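Local coordinates for putative tRNA synthase (Salmonella typhimurium, PDB 3DQQ), which probably phosphorylates 3-oxo-tetronate at the 4-position with ATP, as a member of the four-carbon acid sugar kinase family, at residues V125-L130 against S153-R157; Q164-I170 against Y194-D200. One frame throughout, in Å; residues are numbered along the deposited sequence.

Interaction 1 of 2, residues V125-L130 against S153-R157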
loop_
_atom_site.group_PDB
_atom_site.type_symbol
_atom_site.label_atom_id
_atom_site.label_comp_id
_atom_site.label_asym_id
_atom_site.label_seq_id
_atom_site.Cartn_x
_atom_site.Cartn_y
_atom_site.Cartn_z
ATOM N N VAL A 125 -2.073 27.094 -11.775
ATOM C CA VAL A 125 -1.005 27.922 -11.320
ATOM C C VAL A 125 -1.497 29.369 -11.311
ATOM O O VAL A 125 -2.004 29.861 -12.325
ATOM C CB VAL A 125 0.242 27.783 -12.258
ATOM C CG1 VAL A 125 1.287 28.845 -11.911
ATOM C CG2 VAL A 125 0.782 26.370 -12.175
ATOM N N TYR A 126 -1.318 30.060 -10.179
ATOM C CA TYR A 126 -1.714 31.481 -10.056
ATOM C C TYR A 126 -0.609 32.260 -9.371
ATOM O O TYR A 126 -0.113 31.837 -8.340
ATOM C CB TYR A 126 -3.037 31.611 -9.302
ATOM C CG TYR A 126 -3.491 33.032 -9.160
ATOM C CD1 TYR A 126 -3.530 33.667 -7.918
ATOM C CD2 TYR A 126 -3.869 33.749 -10.247
ATOM C CE1 TYR A 126 -3.925 34.961 -7.792
ATOM C CE2 TYR A 126 -4.271 35.063 -10.124
ATOM C CZ TYR A 126 -4.288 35.650 -8.900
ATOM O OH TYR A 126 -4.676 36.951 -8.837
ATOM N N GLN A 127 -0.207 33.376 -9.961
ATOM C CA GLN A 127 0.967 34.148 -9.535
ATOM C C GLN A 127 2.259 33.337 -9.357
ATOM O O GLN A 127 3.197 33.760 -8.630
ATOM C CB GLN A 127 0.677 34.895 -8.255
ATOM C CG GLN A 127 -0.542 35.767 -8.327
ATOM C CD GLN A 127 -0.419 36.918 -9.278
ATOM O OE1 GLN A 127 0.650 37.469 -9.513
ATOM N NE2 GLN A 127 -1.532 37.282 -9.849
ATOM N N GLY A 128 2.312 32.186 -10.028
ATOM C CA GLY A 128 3.461 31.308 -9.919
ATOM C C GLY A 128 3.387 30.227 -8.874
ATOM O O GLY A 128 4.305 29.410 -8.772
ATOM N N TYR A 129 2.292 30.195 -8.130
ATOM C CA TYR A 129 2.111 29.173 -7.103
ATOM C C TYR A 129 1.295 28.032 -7.684
ATOM O O TYR A 129 0.338 28.261 -8.419
ATOM C CB TYR A 129 1.384 29.740 -5.884
ATOM C CG TYR A 129 2.132 30.827 -5.135
ATOM C CD1 TYR A 129 2.800 30.558 -3.943
ATOM C CD2 TYR A 129 2.140 32.143 -5.610
ATOM C CE1 TYR A 129 3.446 31.549 -3.259
ATOM C CE2 TYR A 129 2.805 33.146 -4.930
ATOM C CZ TYR A 129 3.453 32.839 -3.760
ATOM O OH TYR A 129 4.092 33.859 -3.085
ATOM N N LEU A 130 1.688 26.806 -7.368
ATOM C CA LEU A 130 1.046 25.644 -7.921
ATOM C C LEU A 130 0.001 25.151 -6.946
ATOM O O LEU A 130 0.279 25.007 -5.768
ATOM C CB LEU A 130 2.100 24.569 -8.216
ATOM C CG LEU A 130 1.709 23.155 -8.749
ATOM C CD1 LEU A 130 0.793 23.220 -9.951
ATOM C CD2 LEU A 130 2.979 22.340 -9.133
ATOM N N SER A 153 5.258 25.768 -2.535
ATOM C CA SER A 153 4.338 25.794 -3.625
ATOM C C SER A 153 4.714 26.833 -4.655
ATOM O O SER A 153 4.053 26.917 -5.691
ATOM C CB SER A 153 2.917 26.088 -3.110
ATOM O OG SER A 153 2.597 25.276 -1.979
ATOM N N TYR A 154 5.765 27.616 -4.403
ATOM C CA TYR A 154 6.110 28.724 -5.291
ATOM C C TYR A 154 7.136 28.279 -6.364
ATOM O O TYR A 154 8.311 28.013 -6.061
ATOM C CB TYR A 154 6.658 29.855 -4.468
ATOM C CG TYR A 154 6.792 31.168 -5.227
ATOM C CD1 TYR A 154 5.732 31.703 -5.909
ATOM C CD2 TYR A 154 7.995 31.878 -5.246
ATOM C CE1 TYR A 154 5.859 32.888 -6.593
ATOM C CE2 TYR A 154 8.122 33.075 -5.960
ATOM C CZ TYR A 154 7.055 33.573 -6.616
ATOM O OH TYR A 154 7.145 34.770 -7.305
ATOM N N LEU A 155 6.679 28.168 -7.610
ATOM C CA LEU A 155 7.436 27.474 -8.621
ATOM C C LEU A 155 8.783 28.117 -8.884
ATOM O O LEU A 155 9.802 27.435 -8.957
ATOM C CB LEU A 155 6.611 27.324 -9.889
ATOM C CG LEU A 155 5.549 26.202 -9.835
ATOM C CD1 LEU A 155 4.419 26.437 -10.874
ATOM C CD2 LEU A 155 6.192 24.830 -10.003
ATOM N N PRO A 156 8.829 29.435 -8.942
ATOM C CA PRO A 156 10.137 30.062 -9.124
ATOM C C PRO A 156 11.170 29.750 -8.042
ATOM O O PRO A 156 12.348 29.689 -8.351
ATOM C CB PRO A 156 9.811 31.569 -9.112
ATOM C CG PRO A 156 8.431 31.674 -9.395
ATOM C CD PRO A 156 7.778 30.448 -8.820
ATOM N N ARG A 157 10.740 29.605 -6.784
ATOM C CA ARG A 157 11.661 29.135 -5.736
ATOM C C ARG A 157 12.027 27.701 -5.946
ATOM O O ARG A 157 13.186 27.378 -5.852
ATOM C CB ARG A 157 11.103 29.275 -4.324
ATOM C CG ARG A 157 11.538 30.540 -3.628
ATOM C CD ARG A 157 11.412 30.402 -2.123
ATOM N NE ARG A 157 10.028 30.098 -1.727
ATOM C CZ ARG A 157 9.055 31.008 -1.619
ATOM N NH1 ARG A 157 9.284 32.280 -1.848
ATOM N NH2 ARG A 157 7.835 30.636 -1.289
HETATM O O HOH W 1 4.857 35.669 -8.234
#
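Y129 and Y154 meet ring against ring on the outer side of the contact, while L155 packs against V125 and L130 on the buried side. The ring planes meet obliquely, at 41°: CD1 of Y154 sits over the centre of one Y129 face, 3.3 Å from Y129 CZ. Y154 reaches there with CG anti to its backbone N (chi1 -168°), and its own ring carries P156 CD over one face. Between the ring pair and this apolar cluster the backbones form a single bridge. L155 N donates to G128 O (2.9 Å), and L130 N donates to S153 O (2.9 Å), both nearly straight. Y126 to Y129 form a type I' turn, the tight link of a beta-hairpin, and the bridge sets its second strand beside Y154, the N-cap of helix 155-160. G128 is buried at the turn, with Y154 and P156 closing over the place where a side chain would stand. Further in, L155 CD1 touches V125 CG2 (3.9 Å) and L130 CB (4.0 Å), and F88 and V198 also lie against L155. The Q127 side is looser, and a water bridges it: the water donates to Q127 O and also hydrogen-bonds Y154 OH, each at 2.6 Å, joining the hairpin tip to the phenol end, while Q127 turns its amide away from the helix start.

Interaction 2 of 2, residues Q164-I170 against Y194-D200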
loop_
_atom_site.group_PDB
_atom_site.type_symbol
_atom_site.label_atom_id
_atom_site.label_comp_id
_atom_site.label_asym_id
_atom_site.label_seq_id
_atom_site.Cartn_x
_atom_site.Cartn_y
_atom_site.Cartn_z
ATOM N N GLN A 164 20.300 27.061 -12.424
ATOM C CA GLN A 164 21.251 28.150 -12.365
ATOM C C GLN A 164 20.738 29.564 -12.438
ATOM O O GLN A 164 21.447 30.450 -12.058
ATOM C CB GLN A 164 22.128 28.087 -13.565
ATOM C CG GLN A 164 22.990 26.875 -13.663
ATOM C CD GLN A 164 23.933 27.078 -14.827
ATOM O OE1 GLN A 164 24.458 28.240 -15.042
ATOM N NE2 GLN A 164 24.144 25.997 -15.606
ATOM N N GLY A 165 19.599 29.821 -13.062
ATOM C CA GLY A 165 19.217 31.207 -13.302
ATOM C C GLY A 165 18.060 31.699 -12.462
ATOM O O GLY A 165 17.569 31.027 -11.556
ATOM N N ARG A 166 17.600 32.884 -12.818
ATOM C CA ARG A 166 16.462 33.507 -12.173
ATOM C C ARG A 166 15.213 33.233 -12.934
ATOM O O ARG A 166 15.207 33.237 -14.173
ATOM C CB ARG A 166 16.662 34.994 -12.095
ATOM C CG ARG A 166 17.810 35.302 -11.218
ATOM C CD ARG A 166 17.788 36.758 -10.790
ATOM N NE ARG A 166 17.944 37.636 -11.955
ATOM C CZ ARG A 166 17.107 38.608 -12.334
ATOM N NH1 ARG A 166 15.976 38.889 -11.639
ATOM N NH2 ARG A 166 17.428 39.286 -13.447
ATOM N N CYS A 167 14.148 33.058 -12.181
ATOM C CA CYS A 167 12.877 32.628 -12.699
ATOM C C CYS A 167 11.753 33.629 -12.453
ATOM O O CYS A 167 11.557 34.026 -11.364
ATOM C CB CYS A 167 12.533 31.344 -11.990
ATOM S SG CYS A 167 11.047 30.614 -12.610
ATOM N N GLY A 168 11.004 33.996 -13.476
ATOM C CA GLY A 168 9.947 35.008 -13.400
ATOM C C GLY A 168 8.578 34.393 -13.453
ATOM O O GLY A 168 8.460 33.210 -13.355
ATOM N N VAL A 169 7.543 35.207 -13.576
ATOM C CA VAL A 169 6.146 34.761 -13.596
ATOM C C VAL A 169 5.343 35.562 -14.621
ATOM O O VAL A 169 5.549 36.724 -14.748
ATOM C CB VAL A 169 5.456 34.891 -12.209
ATOM C CG1 VAL A 169 4.002 34.426 -12.300
ATOM C CG2 VAL A 169 6.192 34.074 -11.153
ATOM N N ILE A 170 4.478 34.917 -15.403
ATOM C CA ILE A 170 3.470 35.610 -16.197
ATOM C C ILE A 170 2.140 35.279 -15.542
ATOM O O ILE A 170 1.681 34.171 -15.603
ATOM C CB ILE A 170 3.437 35.152 -17.672
ATOM C CG1 ILE A 170 4.807 35.308 -18.318
ATOM C CG2 ILE A 170 2.397 35.938 -18.477
ATOM C CD1 ILE A 170 5.248 36.682 -18.485
ATOM N N TYR A 194 15.905 37.295 -16.573
ATOM C CA TYR A 194 15.417 35.967 -16.168
ATOM C C TYR A 194 15.779 34.913 -17.228
ATOM O O TYR A 194 15.692 35.209 -18.396
ATOM C CB TYR A 194 13.924 36.014 -15.989
ATOM C CG TYR A 194 13.506 36.853 -14.850
ATOM C CD1 TYR A 194 13.364 36.295 -13.602
ATOM C CD2 TYR A 194 13.237 38.208 -15.003
ATOM C CE1 TYR A 194 12.973 37.040 -12.540
ATOM C CE2 TYR A 194 12.849 38.967 -13.939
ATOM C CZ TYR A 194 12.733 38.364 -12.717
ATOM O OH TYR A 194 12.349 39.044 -11.619
ATOM N N ARG A 195 16.237 33.729 -16.810
ATOM C CA ARG A 195 16.356 32.561 -17.703
ATOM C C ARG A 195 15.041 31.865 -17.980
ATOM O O ARG A 195 14.963 31.130 -18.954
ATOM C CB ARG A 195 17.082 31.404 -17.039
ATOM C CG ARG A 195 18.508 31.412 -16.932
ATOM C CD ARG A 195 19.136 30.681 -18.023
ATOM N NE ARG A 195 19.654 29.339 -17.821
ATOM C CZ ARG A 195 20.386 28.806 -18.814
ATOM N NH1 ARG A 195 20.647 29.531 -19.891
ATOM N NH2 ARG A 195 20.876 27.583 -18.796
ATOM N N TYR A 196 14.116 31.900 -17.021
ATOM C CA TYR A 196 12.891 31.137 -17.142
ATOM C C TYR A 196 11.696 31.958 -16.697
ATOM O O TYR A 196 11.838 32.942 -15.950
ATOM C CB TYR A 196 12.918 29.852 -16.311
ATOM C CG TYR A 196 14.272 29.343 -15.904
ATOM C CD1 TYR A 196 14.984 28.477 -16.705
ATOM C CD2 TYR A 196 14.840 29.716 -14.679
ATOM C CE1 TYR A 196 16.232 28.003 -16.309
ATOM C CE2 TYR A 196 16.114 29.248 -14.284
ATOM C CZ TYR A 196 16.808 28.400 -15.105
ATOM O OH TYR A 196 18.056 27.938 -14.709
ATOM N N ALA A 197 10.519 31.529 -17.137
ATOM C CA ALA A 197 9.272 32.212 -16.797
ATOM C C ALA A 197 8.246 31.164 -16.514
ATOM O O ALA A 197 8.022 30.311 -17.359
ATOM C CB ALA A 197 8.813 33.100 -17.952
ATOM N N VAL A 198 7.642 31.204 -15.332
ATOM C CA VAL A 198 6.511 30.358 -15.013
ATOM C C VAL A 198 5.279 31.016 -15.583
ATOM O O VAL A 198 5.116 32.246 -15.533
ATOM C CB VAL A 198 6.323 30.178 -13.497
ATOM C CG1 VAL A 198 5.035 29.347 -13.181
ATOM C CG2 VAL A 198 7.522 29.479 -12.903
ATOM N N LEU A 199 4.404 30.195 -16.138
ATOM C CA LEU A 199 3.178 30.672 -16.803
ATOM C C LEU A 199 1.926 30.203 -16.055
ATOM O O LEU A 199 1.764 29.007 -15.784
ATOM C CB LEU A 199 3.148 30.116 -18.224
ATOM C CG LEU A 199 3.813 30.899 -19.351
ATOM C CD1 LEU A 199 5.076 31.526 -18.858
ATOM C CD2 LEU A 199 4.010 29.960 -20.576
ATOM N N ASP A 200 1.050 31.125 -15.711
ATOM C CA ASP A 200 -0.166 30.766 -15.015
ATOM C C ASP A 200 -1.171 30.059 -15.925
ATOM O O ASP A 200 -1.154 30.227 -17.129
ATOM C CB ASP A 200 -0.837 32.015 -14.441
ATOM C CG ASP A 200 -0.107 32.599 -13.180
ATOM O OD1 ASP A 200 1.073 32.215 -12.881
ATOM O OD2 ASP A 200 -0.736 33.484 -12.506
#
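R166 O takes two weak hydrogen bonds from consecutive amides, R195 N at 2.9 Å with a bent N-H...O angle of 126° and Y196 N at 3.3 Å. Beyond this fork the strands run parallel, and the usual parallel ladder of bonds follows: G168 N to Y196 O, V198 N to G168 O, I170 N to V198 O (2.7 Å) and D200 N to I170 O. The guanidinium of R166 lies over one face of the Y194 ring in a cation-pi contact, CZ 4.4 Å from the ring centroid and the planes 43° apart; a bend at chi3 (-64°) folds the chain back so that NH1 rests near the phenol end of the ring. On the same ring, Y194 CD1 lies 3.3 Å from G168 N, next to a residue without a side chain. Just before the fork, Y196 OH accepts a bond from G165 N (2.9 Å) and is also bound to D101, which makes a salt bridge with R195 as well. C167 SG rests on V198 CG2 (3.7 Å) on one face of the sheet; on the other, I170 CG1 lies alongside L199 CD1 (3.8 Å). Strand 167-170 is an edge strand within this chain, and strand 196-199 bonds on to strand 112-115. Helix 155-160 covers the face bearing C167, Y196 and V198, and helix 179-191 packs against I170 and A197 on the other.

Overall arrangement
From the N terminus, strand 123-126 turns into strand 129-132, and after a connection with little regular structure the chain returns at 153-157, where interaction 1 closes a loop of 22 intervening residues. Helix 155-160 is followed, after a short link, by strand 167-170. Interaction 2 closes the next loop, made largely of helices 172-177 and 179-191, when strand 196-199 comes alongside. The two loops follow in series, neither nested nor crossed, with contact centres about 10 Å apart. D200 joins them: its carboxylate hydrogen-bonds Q127 N and, weakly, G128 N at the hairpin turn. Together they tie hairpin and helix to the sheet edge in the sugar-binding N-terminal domain.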